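Local structure of aeromonas extracellular serine protease (Aeromonas sobria, 3WQB) at residues G13-G17 with R18-E22; L59-A62 with H63-V67; P108-P111 with D112-H115; S151-Q155 with K156-Y160; R371-A374 with K375-P378. The protein cleaves peptide bonds that follow two basic residues, one of them lysine, as a secreted calcium-binding serine protease and probable virulence factor of the furin subfamily. The protein carries 1 engineered substitution. All blocks are in the same frame, centred on the assembly; numbering follows the deposited sequence.

Contact 1: residues G13-G17 with R18-E22; sequences GMDIG and RSSTE
Ser20 and Asp15 meet at the tight heart of this surface loop. The hydroxyl OG of Ser20 donates to Asp15 O at 2.7 Å, while the same OG accepts from Glu22 N at 3.0 Å in an ST turn. A chi1 of 177° sets OG opposite the Ser20 N, where it meets Asp15 O, and a small serine suits the buried spot where CB also lies close to Asp15 O. A type I turn from Gly17 to Ser20 reverses the chain, closed by a weak bond from Ser20 N to Gly17 O. Met14 belongs to the packed part too: it rests on Trp61, and its SD lies 3.7 Å from Glu22 CG, the two side chains crossing nearly at right angles. The Glu22 carboxylate goes on to a salt bridge with Arg64.

The solvent side is looser. Asp15 OD1 takes Gly17 N at 2.8 Å, an Asx turn, and its carboxylate reaches residues 18-22 through two waters, one to Ser19 N and one to Thr21 N.

Short polar side chains thus replace regular secondary structure here: one hydroxyl and one carboxylate satisfy backbone groups that here lack the partners of a regular helix or strand.

Contact 2: residues L59-A62 with H63-V67; sequences LWWA and HRTGV
This is a local contact along the short helix 60-64 and round its C-terminal end, where a Schellman motif closes it, within the subtilisin-type part of the chain and beside helix 419-426. Leu59 is the N-cap residue, and its O takes His63 N; Trp60 O takes Arg64 N in the next helical bond. At the far end Gly66, with positive phi, is the C-prime residue, as suits a residue without a side chain. Val67 N returns to Ala62 O at 2.9 Å, and Gly66 N makes a weak bond to His63 O. Thr65 N also reaches Ala62 O, from the opposite face of its plane to Val67 N. The reversal brings Val67 CB to 3.8 Å from Ala62 CB.

Side chains four residues apart follow the same spacing. Leu59 lays CD1 over the centre of the His63 ring, a CH-pi contact, while His63 NE2 is held by Ile135 O. Arg64 sets CD at the edge of the Trp60 ring, 3.9 Å from CE3, and its guanidinium continues to Ala5 O.

Thr65 OG1 lies between the backbone N and the carbonyl carbon (chi1 62°), which puts it 2.9 Å from Trp61 O, to which it donates; CG2 then sits over the Trp61 five-membered ring, 3.9 Å from its centroid.

Contact 3: residues P108-P111 with D112-H115; sequences PTDP and DTAH
Thr113, Asp112 and Asp110 carry this tight turn just ahead of His115, the predicted charge-relay histidine at the start of helix 115-124. Thr113 is the buried centre. Its N donates to Asp110 O at 3.0 Å, closing a type I turn from Asp110 to Thr113, although the donor stands 52° out of the carbonyl plane. Its hydroxyl OG1 donates to Asp110 OD2 at 2.7 Å, on the anti side of the carboxylate. With OG1 anti to the carbonyl carbon (chi1 -60°), the methyl CG2 takes the position anti to the backbone N and meets Pro108 CB at 3.8 Å; threonine suits the place because one branch is polar and the other apolar.

Asp110 bends its carboxylate back over the turn. Besides Thr113 OG1, OD2 receives a weak bond from Asp112 N at 3.2 Å, and a water links OD1 to that same N. Pro111, at the second position of the turn, fits the phi required there and rests against Met303, a ligand of a calcium ion. Asp112 OD2 makes a salt bridge with Arg307.

One carboxylate therefore accepts a hydroxyl and, weakly, a backbone N-H. With a second aspartate only two residues away, these donors and Arg307 probably help both acids remain charged, and the turn they hold ends two residues before His115.

Contact 4: residues S151-Q155 with K156-Y160; sequences SQQLQ and KDWLY
Leu154 O faces the first turn of helix 155-164 and accepts Trp158 N at 3.0 Å, with a weaker bond from Asp157 N. Gln155 O then takes Leu159 N at 3.0 Å in an almost perfectly straight bond. Leu154 is the N-cap residue, and a water joins its N to Ser151 OG and Asp157 OD2. Separately, an acid such as Asp157 in the first turn would probably suit the helix dipole.

Gln153 and Trp158 run side by side and point the same way, the amide nearly perpendicular to the indole. Gln153 OE1 lies in the ring plane at the edge, 3.6 Å from Trp158 CZ2, and a water joins it to Trp158 NE1. That NE1 also makes a weak bond to Gln153 O at 3.1 Å. The extended lysine chain of Lys156 lies alongside Leu154, CE 3.9 Å from Leu154 CD1.

The chain of another protein meets both segments: its backbone bonds to Gln153 OE1, and one of its acidic side chains accepts Gln155 N. Trp158 is about 8 Å from Asp78, the predicted charge-relay aspartate (side chain to side chain). Together the segments form the N-terminal turn of helix 155-164, with its N-cap at Leu154 and an ST turn at Ser151, in the subtilisin-type domain.

Contact 5: residues R371-A374 with K375-P378; sequences RVDA and KHQP
Hydrogen bonds from His376 to Asp373 dominate this surface turn. Two donors of the histidine converge on one carbonyl: ND1 reaches Asp373 O at 2.8 Å, and N reaches the same Asp373 O at 3.2 Å. Both are nearly straight; they differ in how they meet the carbonyl. ND1 comes nearly in line with C=O, which lies in the ring plane, whereas N, closing a type I turn from Asp373 to His376, stands 52° above the carbonyl plane. A chi1 of 77° brings the ND1 edge to Asp373 O, and the bond then restrains the ring's rotation. Asp373 OD2 is bonded in turn to Tyr412 OH.

Water-mediated bonds form the second group. One water donates to Asp373 OD1 at 2.7 Å and accepts from Lys375 N, so the aspartate serves the turn's inner N-H at one remove. Another donates to both Ala374 O and His376 O.

Van der Waals contact comes third. The side chains of Asp373 and His376 cross at about a right angle, with carboxylate and ring planes 31° apart and OD2 lying 3.4 Å from His376 CB. Tyr412 and Trp399 meet the His376 ring, while Ala374 and Lys375 lie exposed at the corner, as a small residue and a charged one readily do.

Since ND1 is a donor here, its proton is placed by the bond, and the neighbouring carboxylate would probably help stabilise a positive charge on the imidazole.

In the fold
From the N terminus the contacts follow in series, none nesting or crossing, and each closes its own short stretch. Contact 1 turns the N-terminal loop back against helix 60-64, and contact 2 spans that helix from its N-cap to its end; the two touch, among other places, through a probable hydrogen bond between Gly17 O and Trp60 NE1. Contact 3 turns the loop between strand 73-77 and helix 115-124, and contact 4 starts helix 155-164 after strand 140-144, their centres about 19 Å apart. Contact 5 turns the chain between helix 358-368 and strand 379-384. It approaches contact 1 to about 6 Å between nearest atoms, but lies opposite contacts 3 and 4 across the chain's centre.

Contact 1: residues G13-G17 with R18-E22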
loop_
_atom_site.group_PDB
_atom_site.type_symbol
_atom_site.label_atom_id
_atom_site.label_comp_id
_atom_site.label_asym_id
_atom_site.label_seq_id
_atom_site.Cartn_x
_atom_site.Cartn_y
_atom_site.Cartn_z
ATOM N N GLY A 13 18.541 -13.376 31.374
ATOM C CA GLY A 13 19.305 -12.165 31.070
ATOM C C GLY A 13 19.667 -11.961 29.607
ATOM O O GLY A 13 20.496 -11.111 29.289
ATOM N N MET A 14 19.063 -12.745 28.719
ATOM C CA MET A 14 19.291 -12.611 27.279
ATOM C C MET A 14 18.979 -11.198 26.788
ATOM O O MET A 14 17.904 -10.660 27.056
ATOM C CB MET A 14 18.437 -13.635 26.525
ATOM C CG MET A 14 18.533 -13.576 24.990
ATOM S SD MET A 14 20.181 -13.854 24.297
ATOM C CE MET A 14 20.534 -15.510 24.881
ATOM N N ASP A 15 19.936 -10.614 26.068
ATOM C CA ASP A 15 19.760 -9.337 25.376
ATOM C C ASP A 15 19.213 -9.673 23.994
ATOM O O ASP A 15 19.892 -10.290 23.185
ATOM C CB ASP A 15 21.112 -8.615 25.279
ATOM C CG ASP A 15 21.053 -7.282 24.545
ATOM O OD1 ASP A 15 20.007 -6.910 23.963
ATOM O OD2 ASP A 15 22.099 -6.595 24.544
ATOM N N ILE A 16 17.972 -9.273 23.734
ATOM C CA ILE A 16 17.317 -9.554 22.447
ATOM C C ILE A 16 17.422 -8.378 21.474
ATOM O O ILE A 16 16.807 -8.396 20.394
ATOM C CB ILE A 16 15.825 -9.951 22.629
ATOM C CG1 ILE A 16 15.036 -8.818 23.299
ATOM C CG2 ILE A 16 15.709 -11.279 23.405
ATOM C CD1 ILE A 16 13.539 -8.843 23.029
ATOM N N GLY A 17 18.219 -7.383 21.849
ATOM C CA GLY A 17 18.331 -6.143 21.092
ATOM C C GLY A 17 19.179 -6.176 19.839
ATOM O O GLY A 17 19.793 -7.194 19.494
ATOM N N ARG A 18 19.234 -5.020 19.187
ATOM C CA ARG A 18 19.892 -4.845 17.895
ATOM C C ARG A 18 21.416 -4.799 17.964
ATOM O O ARG A 18 22.076 -4.797 16.917
ATOM C CB ARG A 18 19.389 -3.562 17.226
ATOM C CG ARG A 18 17.911 -3.588 16.927
ATOM C CD ARG A 18 17.421 -2.248 16.361
ATOM N NE ARG A 18 15.976 -2.314 16.101
ATOM C CZ ARG A 18 15.428 -2.897 15.033
ATOM N NH1 ARG A 18 16.195 -3.443 14.091
ATOM N NH2 ARG A 18 14.107 -2.924 14.899
ATOM N N SER A 19 21.962 -4.745 19.178
ATOM C CA SER A 19 23.414 -4.742 19.371
ATOM C C SER A 19 23.887 -5.849 20.315
ATOM O O SER A 19 24.996 -5.779 20.848
ATOM C CB SER A 19 23.882 -3.373 19.882
ATOM O OG SER A 19 23.345 -3.101 21.161
ATOM N N SER A 20 23.051 -6.871 20.497
ATOM C CA SER A 20 23.326 -7.949 21.444
ATOM C C SER A 20 24.590 -8.728 21.101
ATOM O O SER A 20 24.897 -8.952 19.931
ATOM C CB SER A 20 22.144 -8.913 21.487
ATOM O OG SER A 20 22.409 -10.003 22.351
ATOM N N THR A 21 25.311 -9.161 22.127
ATOM C CA THR A 21 26.440 -10.073 21.931
ATOM C C THR A 21 26.013 -11.423 21.338
ATOM O O THR A 21 26.842 -12.163 20.787
ATOM C CB THR A 21 27.194 -10.339 23.252
ATOM O OG1 THR A 21 26.317 -10.981 24.187
ATOM C CG2 THR A 21 27.742 -9.036 23.842
ATOM N N GLU A 22 24.725 -11.743 21.456
ATOM C CA GLU A 22 24.178 -13.012 20.976
ATOM C C GLU A 22 23.575 -12.910 19.570
ATOM O O GLU A 22 22.965 -13.858 19.077
ATOM C CB GLU A 22 23.131 -13.558 21.961
ATOM C CG GLU A 22 23.712 -13.953 23.325
ATOM C CD GLU A 22 24.642 -15.161 23.267
ATOM O OE1 GLU A 22 24.649 -15.889 22.253
ATOM O OE2 GLU A 22 25.369 -15.382 24.259
HETATM O O HOH W 1 24.520 -7.809 24.763
HETATM O O HOH W 2 21.094 -4.844 22.068
#

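Contact 2: residues L59-A62 with H63-V67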
loop_
_atom_site.group_PDB
_atom_site.type_symbol
_atom_site.label_atom_id
_atom_site.label_comp_id
_atom_site.label_asym_id
_atom_site.label_seq_id
_atom_site.Cartn_x
_atom_site.Cartn_y
_atom_site.Cartn_z
ATOM N N LEU A 59 15.352 -9.934 13.897
ATOM C CA LEU A 59 14.675 -11.230 13.924
ATOM C C LEU A 59 15.619 -12.364 14.309
ATOM O O LEU A 59 15.224 -13.534 14.291
ATOM C CB LEU A 59 14.016 -11.533 12.572
ATOM C CG LEU A 59 14.870 -11.435 11.303
ATOM C CD1 LEU A 59 16.002 -12.448 11.267
ATOM C CD2 LEU A 59 13.971 -11.597 10.088
ATOM N N TRP A 60 16.850 -12.027 14.691
ATOM C CA TRP A 60 17.854 -13.060 14.964
ATOM C C TRP A 60 17.441 -14.055 16.064
ATOM O O TRP A 60 17.774 -15.233 15.989
ATOM C CB TRP A 60 19.209 -12.423 15.264
ATOM C CG TRP A 60 19.245 -11.567 16.492
ATOM C CD1 TRP A 60 19.094 -10.211 16.556
ATOM C CD2 TRP A 60 19.466 -12.013 17.838
ATOM N NE1 TRP A 60 19.201 -9.784 17.861
ATOM C CE2 TRP A 60 19.427 -10.870 18.667
ATOM C CE3 TRP A 60 19.680 -13.272 18.424
ATOM C CZ2 TRP A 60 19.609 -10.944 20.050
ATOM C CZ3 TRP A 60 19.853 -13.344 19.806
ATOM C CH2 TRP A 60 19.811 -12.189 20.600
ATOM N N TRP A 61 16.719 -13.584 17.077
ATOM C CA TRP A 61 16.310 -14.440 18.180
ATOM C C TRP A 61 15.195 -15.374 17.746
ATOM O O TRP A 61 15.161 -16.524 18.168
ATOM C CB TRP A 61 15.939 -13.600 19.401
ATOM C CG TRP A 61 15.567 -14.371 20.636
ATOM C CD1 TRP A 61 16.390 -14.717 21.676
ATOM C CD2 TRP A 61 14.260 -14.849 20.983
ATOM N NE1 TRP A 61 15.672 -15.391 22.641
ATOM C CE2 TRP A 61 14.364 -15.480 22.244
ATOM C CE3 TRP A 61 13.010 -14.810 20.346
ATOM C CZ2 TRP A 61 13.266 -16.078 22.876
ATOM C CZ3 TRP A 61 11.917 -15.396 20.977
ATOM C CH2 TRP A 61 12.052 -16.016 22.234
ATOM N N ALA A 62 14.291 -14.902 16.885
ATOM C CA ALA A 62 13.339 -15.813 16.255
ATOM C C ALA A 62 14.075 -16.945 15.526
ATOM O O ALA A 62 13.791 -18.124 15.739
ATOM C CB ALA A 62 12.414 -15.071 15.312
ATOM N N HIS A 63 15.047 -16.585 14.700
ATOM C CA HIS A 63 15.790 -17.586 13.957
ATOM C C HIS A 63 16.571 -18.536 14.864
ATOM O O HIS A 63 16.582 -19.735 14.613
ATOM C CB HIS A 63 16.692 -16.926 12.915
ATOM C CG HIS A 63 15.959 -16.504 11.679
ATOM N ND1 HIS A 63 16.560 -16.458 10.440
ATOM C CD2 HIS A 63 14.670 -16.131 11.487
ATOM C CE1 HIS A 63 15.678 -16.063 9.540
ATOM N NE2 HIS A 63 14.524 -15.854 10.149
ATOM N N ARG A 64 17.192 -18.012 15.924
ATOM C CA ARG A 64 17.964 -18.849 16.837
ATOM C C ARG A 64 17.085 -19.720 17.728
ATOM O O ARG A 64 17.587 -20.658 18.329
ATOM C CB ARG A 64 18.909 -18.006 17.704
ATOM C CG ARG A 64 20.062 -17.373 16.943
ATOM C CD ARG A 64 21.116 -16.812 17.878
ATOM N NE ARG A 64 21.911 -17.882 18.479
ATOM C CZ ARG A 64 22.821 -17.716 19.436
ATOM N NH1 ARG A 64 23.083 -16.512 19.925
ATOM N NH2 ARG A 64 23.476 -18.773 19.904
ATOM N N THR A 65 15.794 -19.418 17.832
ATOM C CA THR A 65 14.888 -20.261 18.631
ATOM C C THR A 65 13.913 -21.080 17.781
ATOM O O THR A 65 12.973 -21.674 18.309
ATOM C CB THR A 65 14.089 -19.448 19.686
ATOM O OG1 THR A 65 13.262 -18.483 19.025
ATOM C CG2 THR A 65 15.015 -18.744 20.695
ATOM N N GLY A 66 14.132 -21.105 16.468
ATOM C CA GLY A 66 13.352 -21.967 15.589
ATOM C C GLY A 66 11.997 -21.418 15.178
ATOM O O GLY A 66 11.158 -22.158 14.655
ATOM N N VAL A 67 11.771 -20.127 15.421
ATOM C CA VAL A 67 10.587 -19.430 14.906
ATOM C C VAL A 67 10.870 -19.035 13.458
ATOM O O VAL A 67 11.656 -18.124 13.183
ATOM C CB VAL A 67 10.237 -18.187 15.763
ATOM C CG1 VAL A 67 9.039 -17.448 15.172
ATOM C CG2 VAL A 67 9.949 -18.583 17.223
#

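Contact 3: residues P108-P111 with D112-H115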
loop_
_atom_site.group_PDB
_atom_site.type_symbol
_atom_site.label_atom_id
_atom_site.label_comp_id
_atom_site.label_asym_id
_atom_site.label_seq_id
_atom_site.Cartn_x
_atom_site.Cartn_y
_atom_site.Cartn_z
ATOM N N PRO A 108 6.742 -16.320 -14.902
ATOM C CA PRO A 108 6.703 -15.342 -15.988
ATOM C C PRO A 108 7.396 -15.813 -17.258
ATOM O O PRO A 108 8.323 -16.637 -17.205
ATOM C CB PRO A 108 7.453 -14.134 -15.422
ATOM C CG PRO A 108 7.555 -14.359 -13.995
ATOM C CD PRO A 108 7.472 -15.811 -13.729
ATOM N N THR A 109 6.947 -15.259 -18.383
ATOM C CA THR A 109 7.590 -15.454 -19.685
ATOM C C THR A 109 8.446 -14.255 -20.069
ATOM O O THR A 109 9.223 -14.311 -21.023
ATOM C CB THR A 109 6.550 -15.666 -20.797
ATOM O OG1 THR A 109 5.613 -14.585 -20.781
ATOM C CG2 THR A 109 5.829 -16.990 -20.597
ATOM N N ASP A 110 8.299 -13.162 -19.335
ATOM C CA ASP A 110 9.018 -11.937 -19.654
ATOM C C ASP A 110 10.247 -11.795 -18.756
ATOM O O ASP A 110 10.123 -11.847 -17.539
ATOM C CB ASP A 110 8.073 -10.749 -19.463
ATOM C CG ASP A 110 8.749 -9.425 -19.686
ATOM O OD1 ASP A 110 9.003 -9.075 -20.857
ATOM O OD2 ASP A 110 9.002 -8.725 -18.686
ATOM N N PRO A 111 11.446 -11.605 -19.352
ATOM C CA PRO A 111 12.666 -11.527 -18.533
ATOM C C PRO A 111 12.658 -10.463 -17.423
ATOM O O PRO A 111 13.299 -10.670 -16.392
ATOM C CB PRO A 111 13.761 -11.229 -19.564
ATOM C CG PRO A 111 13.245 -11.836 -20.811
ATOM C CD PRO A 111 11.764 -11.584 -20.794
ATOM N N ASP A 112 11.964 -9.342 -17.622
ATOM C CA ASP A 112 11.956 -8.292 -16.595
ATOM C C ASP A 112 10.905 -8.447 -15.514
ATOM O O ASP A 112 10.870 -7.664 -14.563
ATOM C CB ASP A 112 11.911 -6.888 -17.183
ATOM C CG ASP A 112 13.207 -6.141 -16.946
ATOM O OD1 ASP A 112 13.639 -6.027 -15.772
ATOM O OD2 ASP A 112 13.810 -5.699 -17.932
ATOM N N THR A 113 10.094 -9.490 -15.630
ATOM C CA THR A 113 8.957 -9.712 -14.733
ATOM C C THR A 113 9.427 -10.556 -13.529
ATOM O O THR A 113 8.955 -11.672 -13.288
ATOM C CB THR A 113 7.765 -10.297 -15.553
ATOM O OG1 THR A 113 7.418 -9.358 -16.575
ATOM C CG2 THR A 113 6.535 -10.506 -14.727
ATOM N N ALA A 114 10.370 -9.984 -12.780
ATOM C CA ALA A 114 11.084 -10.657 -11.684
ATOM C C ALA A 114 10.593 -10.220 -10.312
ATOM O O ALA A 114 11.112 -10.653 -9.285
ATOM C CB ALA A 114 12.591 -10.382 -11.796
ATOM N N HIS A 115 9.600 -9.346 -10.302
ATOM C CA HIS A 115 9.200 -8.649 -9.099
ATOM C C HIS A 115 8.606 -9.614 -8.061
ATOM O O HIS A 115 9.015 -9.617 -6.889
ATOM C CB HIS A 115 8.213 -7.564 -9.533
ATOM C CG HIS A 115 7.857 -6.574 -8.478
ATOM N ND1 HIS A 115 6.733 -6.695 -7.691
ATOM C CD2 HIS A 115 8.434 -5.399 -8.136
ATOM C CE1 HIS A 115 6.646 -5.652 -6.886
ATOM N NE2 HIS A 115 7.657 -4.839 -7.151
HETATM O O HOH W 3 11.481 -8.109 -20.495
#

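Contact 4: residues S151-Q155 with K156-Y160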
loop_
_atom_site.group_PDB
_atom_site.type_symbol
_atom_site.label_atom_id
_atom_site.label_comp_id
_atom_site.label_asym_id
_atom_site.label_seq_id
_atom_site.Cartn_x
_atom_site.Cartn_y
_atom_site.Cartn_z
ATOM N N SER A 151 -1.976 -9.376 -18.037
ATOM C CA SER A 151 -3.149 -9.438 -17.179
ATOM C C SER A 151 -3.918 -8.123 -17.256
ATOM O O SER A 151 -3.330 -7.038 -17.133
ATOM C CB SER A 151 -2.729 -9.707 -15.747
ATOM O OG SER A 151 -3.823 -9.499 -14.870
ATOM N N GLN A 152 -5.229 -8.222 -17.456
ATOM C CA GLN A 152 -6.103 -7.053 -17.473
ATOM C C GLN A 152 -6.558 -6.622 -16.074
ATOM O O GLN A 152 -7.362 -5.697 -15.935
ATOM C CB GLN A 152 -7.320 -7.301 -18.375
ATOM C CG GLN A 152 -7.030 -7.108 -19.858
ATOM C CD GLN A 152 -6.596 -5.689 -20.171
ATOM O OE1 GLN A 152 -7.355 -4.728 -20.001
ATOM N NE2 GLN A 152 -5.362 -5.550 -20.608
ATOM N N GLN A 153 -6.037 -7.295 -15.046
ATOM C CA GLN A 153 -6.387 -7.003 -13.654
ATOM C C GLN A 153 -7.906 -7.041 -13.450
ATOM O O GLN A 153 -8.524 -6.097 -12.932
ATOM C CB GLN A 153 -5.750 -5.690 -13.185
ATOM C CG GLN A 153 -4.236 -5.683 -13.338
ATOM C CD GLN A 153 -3.577 -4.424 -12.803
ATOM O OE1 GLN A 153 -4.199 -3.620 -12.096
ATOM N NE2 GLN A 153 -2.305 -4.249 -13.127
ATOM N N LEU A 154 -8.488 -8.163 -13.855
ATOM C CA LEU A 154 -9.922 -8.387 -13.767
ATOM C C LEU A 154 -10.374 -8.623 -12.341
ATOM O O LEU A 154 -9.680 -9.269 -11.549
ATOM C CB LEU A 154 -10.316 -9.592 -14.624
ATOM C CG LEU A 154 -10.021 -9.468 -16.121
ATOM C CD1 LEU A 154 -10.356 -10.757 -16.834
ATOM C CD2 LEU A 154 -10.787 -8.305 -16.726
ATOM N N GLN A 155 -11.549 -8.090 -12.031
ATOM C CA GLN A 155 -12.163 -8.311 -10.725
ATOM C C GLN A 155 -12.202 -9.793 -10.335
ATOM O O GLN A 155 -11.891 -10.142 -9.197
ATOM C CB GLN A 155 -13.569 -7.706 -10.662
ATOM C CG GLN A 155 -14.150 -7.644 -9.232
ATOM C CD GLN A 155 -13.517 -6.573 -8.372
ATOM O OE1 GLN A 155 -12.667 -5.815 -8.834
ATOM N NE2 GLN A 155 -13.953 -6.478 -7.115
ATOM N N LYS A 156 -12.552 -10.669 -11.273
ATOM C CA LYS A 156 -12.640 -12.095 -10.956
ATOM C C LYS A 156 -11.284 -12.633 -10.491
ATOM O O LYS A 156 -11.212 -13.501 -9.631
ATOM C CB LYS A 156 -13.174 -12.892 -12.152
ATOM C CG LYS A 156 -12.236 -13.011 -13.330
ATOM C CD LYS A 156 -12.759 -14.050 -14.333
ATOM C CE LYS A 156 -11.874 -14.112 -15.566
ATOM N NZ LYS A 156 -12.464 -14.959 -16.641
ATOM N N ASP A 157 -10.209 -12.089 -11.057
ATOM C CA ASP A 157 -8.857 -12.520 -10.707
ATOM C C ASP A 157 -8.380 -11.923 -9.377
ATOM O O ASP A 157 -7.703 -12.612 -8.598
ATOM C CB ASP A 157 -7.890 -12.222 -11.848
ATOM C CG ASP A 157 -8.213 -13.021 -13.098
ATOM O OD1 ASP A 157 -8.718 -14.162 -12.962
ATOM O OD2 ASP A 157 -7.941 -12.517 -14.199
ATOM N N TRP A 158 -8.747 -10.667 -9.099
ATOM C CA TRP A 158 -8.468 -10.100 -7.769
ATOM C C TRP A 158 -9.141 -10.942 -6.677
ATOM O O TRP A 158 -8.509 -11.309 -5.698
ATOM C CB TRP A 158 -8.912 -8.635 -7.651
ATOM C CG TRP A 158 -8.101 -7.660 -8.455
ATOM C CD1 TRP A 158 -8.548 -6.880 -9.485
ATOM C CD2 TRP A 158 -6.712 -7.342 -8.287
ATOM N NE1 TRP A 158 -7.528 -6.088 -9.966
ATOM C CE2 TRP A 158 -6.388 -6.362 -9.259
ATOM C CE3 TRP A 158 -5.706 -7.788 -7.415
ATOM C CZ2 TRP A 158 -5.102 -5.827 -9.385
ATOM C CZ3 TRP A 158 -4.423 -7.261 -7.551
ATOM C CH2 TRP A 158 -4.135 -6.284 -8.522
ATOM N N LEU A 159 -10.422 -11.246 -6.860
ATOM C CA LEU A 159 -11.149 -12.111 -5.938
ATOM C C LEU A 159 -10.447 -13.459 -5.761
ATOM O O LEU A 159 -10.253 -13.925 -4.632
ATOM C CB LEU A 159 -12.574 -12.326 -6.455
ATOM C CG LEU A 159 -13.502 -11.113 -6.377
ATOM C CD1 LEU A 159 -14.788 -11.427 -7.101
ATOM C CD2 LEU A 159 -13.776 -10.717 -4.924
ATOM N N TYR A 160 -10.046 -14.073 -6.878
ATOM C CA TYR A 160 -9.424 -15.382 -6.849
ATOM C C TYR A 160 -8.158 -15.393 -5.986
ATOM O O TYR A 160 -7.901 -16.346 -5.236
ATOM C CB TYR A 160 -9.119 -15.889 -8.269
ATOM C CG TYR A 160 -8.860 -17.380 -8.299
ATOM C CD1 TYR A 160 -7.592 -17.903 -8.013
ATOM C CD2 TYR A 160 -9.895 -18.273 -8.573
ATOM C CE1 TYR A 160 -7.364 -19.272 -8.002
ATOM C CE2 TYR A 160 -9.672 -19.628 -8.571
ATOM C CZ TYR A 160 -8.411 -20.131 -8.281
ATOM O OH TYR A 160 -8.194 -21.482 -8.267
HETATM O O HOH W 4 -6.560 -10.269 -14.481
HETATM O O HOH W 5 -6.859 -3.257 -11.361
#

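Contact 5: residues R371-A374 with K375-P378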
loop_
_atom_site.group_PDB
_atom_site.type_symbol
_atom_site.label_atom_id
_atom_site.label_comp_id
_atom_site.label_asym_id
_atom_site.label_seq_id
_atom_site.Cartn_x
_atom_site.Cartn_y
_atom_site.Cartn_z
ATOM N N ARG A 371 11.803 3.195 17.345
ATOM C CA ARG A 371 11.696 4.600 16.953
ATOM C C ARG A 371 12.976 5.074 16.248
ATOM O O ARG A 371 13.775 5.839 16.797
ATOM C CB ARG A 371 11.354 5.461 18.175
ATOM C CG ARG A 371 10.861 6.876 17.835
ATOM C CD ARG A 371 10.068 7.554 18.966
ATOM N NE ARG A 371 10.599 7.295 20.308
ATOM C CZ ARG A 371 11.307 8.154 21.037
ATOM N NH1 ARG A 371 11.589 9.369 20.581
ATOM N NH2 ARG A 371 11.737 7.793 22.239
ATOM N N VAL A 372 13.170 4.595 15.023
ATOM C CA VAL A 372 14.325 4.983 14.221
ATOM C C VAL A 372 14.233 6.452 13.834
ATOM O O VAL A 372 13.139 7.035 13.810
ATOM C CB VAL A 372 14.425 4.132 12.943
ATOM C CG1 VAL A 372 14.857 2.713 13.277
ATOM C CG2 VAL A 372 13.103 4.154 12.171
ATOM N N ASP A 373 15.378 7.062 13.531
ATOM C CA ASP A 373 15.417 8.426 13.025
ATOM C C ASP A 373 14.621 9.341 13.960
ATOM O O ASP A 373 13.762 10.118 13.527
ATOM C CB ASP A 373 14.862 8.466 11.598
ATOM C CG ASP A 373 15.175 9.762 10.869
ATOM O OD1 ASP A 373 16.034 10.545 11.327
ATOM O OD2 ASP A 373 14.547 9.987 9.816
ATOM N N ALA A 374 14.948 9.262 15.247
ATOM C CA ALA A 374 14.100 9.818 16.301
ATOM C C ALA A 374 13.973 11.330 16.254
ATOM O O ALA A 374 13.001 11.889 16.760
ATOM C CB ALA A 374 14.626 9.392 17.667
ATOM N N LYS A 375 14.952 11.992 15.653
ATOM C CA LYS A 375 15.004 13.446 15.689
ATOM C C LYS A 375 14.585 14.104 14.379
ATOM O O LYS A 375 14.679 15.320 14.254
ATOM C CB LYS A 375 16.411 13.926 16.068
ATOM C CG LYS A 375 16.961 13.389 17.382
ATOM C CD LYS A 375 18.490 13.496 17.397
ATOM C CE LYS A 375 19.160 12.481 16.461
ATOM N NZ LYS A 375 20.636 12.646 16.417
ATOM N N HIS A 376 14.138 13.330 13.389
ATOM C CA HIS A 376 13.814 13.953 12.101
ATOM C C HIS A 376 12.756 15.041 12.289
ATOM O O HIS A 376 11.824 14.894 13.077
ATOM C CB HIS A 376 13.455 12.925 11.017
ATOM C CG HIS A 376 12.074 12.353 11.125
ATOM N ND1 HIS A 376 11.754 11.329 11.992
ATOM C CD2 HIS A 376 10.937 12.637 10.445
ATOM C CE1 HIS A 376 10.474 11.022 11.858
ATOM N NE2 HIS A 376 9.957 11.796 10.919
ATOM N N GLN A 377 12.928 16.136 11.571
ATOM C CA GLN A 377 12.163 17.347 11.824
ATOM C C GLN A 377 10.853 17.352 11.065
ATOM O O GLN A 377 10.765 16.769 9.982
ATOM C CB GLN A 377 12.982 18.573 11.395
ATOM C CG GLN A 377 14.249 18.822 12.213
ATOM C CD GLN A 377 13.973 19.298 13.630
ATOM O OE1 GLN A 377 12.963 19.957 13.902
ATOM N NE2 GLN A 377 14.874 18.962 14.548
ATOM N N PRO A 378 9.830 18.028 11.615
ATOM C CA PRO A 378 8.635 18.258 10.799
ATOM C C PRO A 378 8.985 19.114 9.576
ATOM O O PRO A 378 9.965 19.868 9.594
ATOM C CB PRO A 378 7.698 19.025 11.745
ATOM C CG PRO A 378 8.600 19.644 12.739
ATOM C CD PRO A 378 9.747 18.707 12.921
HETATM O O HOH W 6 17.009 11.481 13.688
HETATM O O HOH W 7 11.038 13.369 15.178
#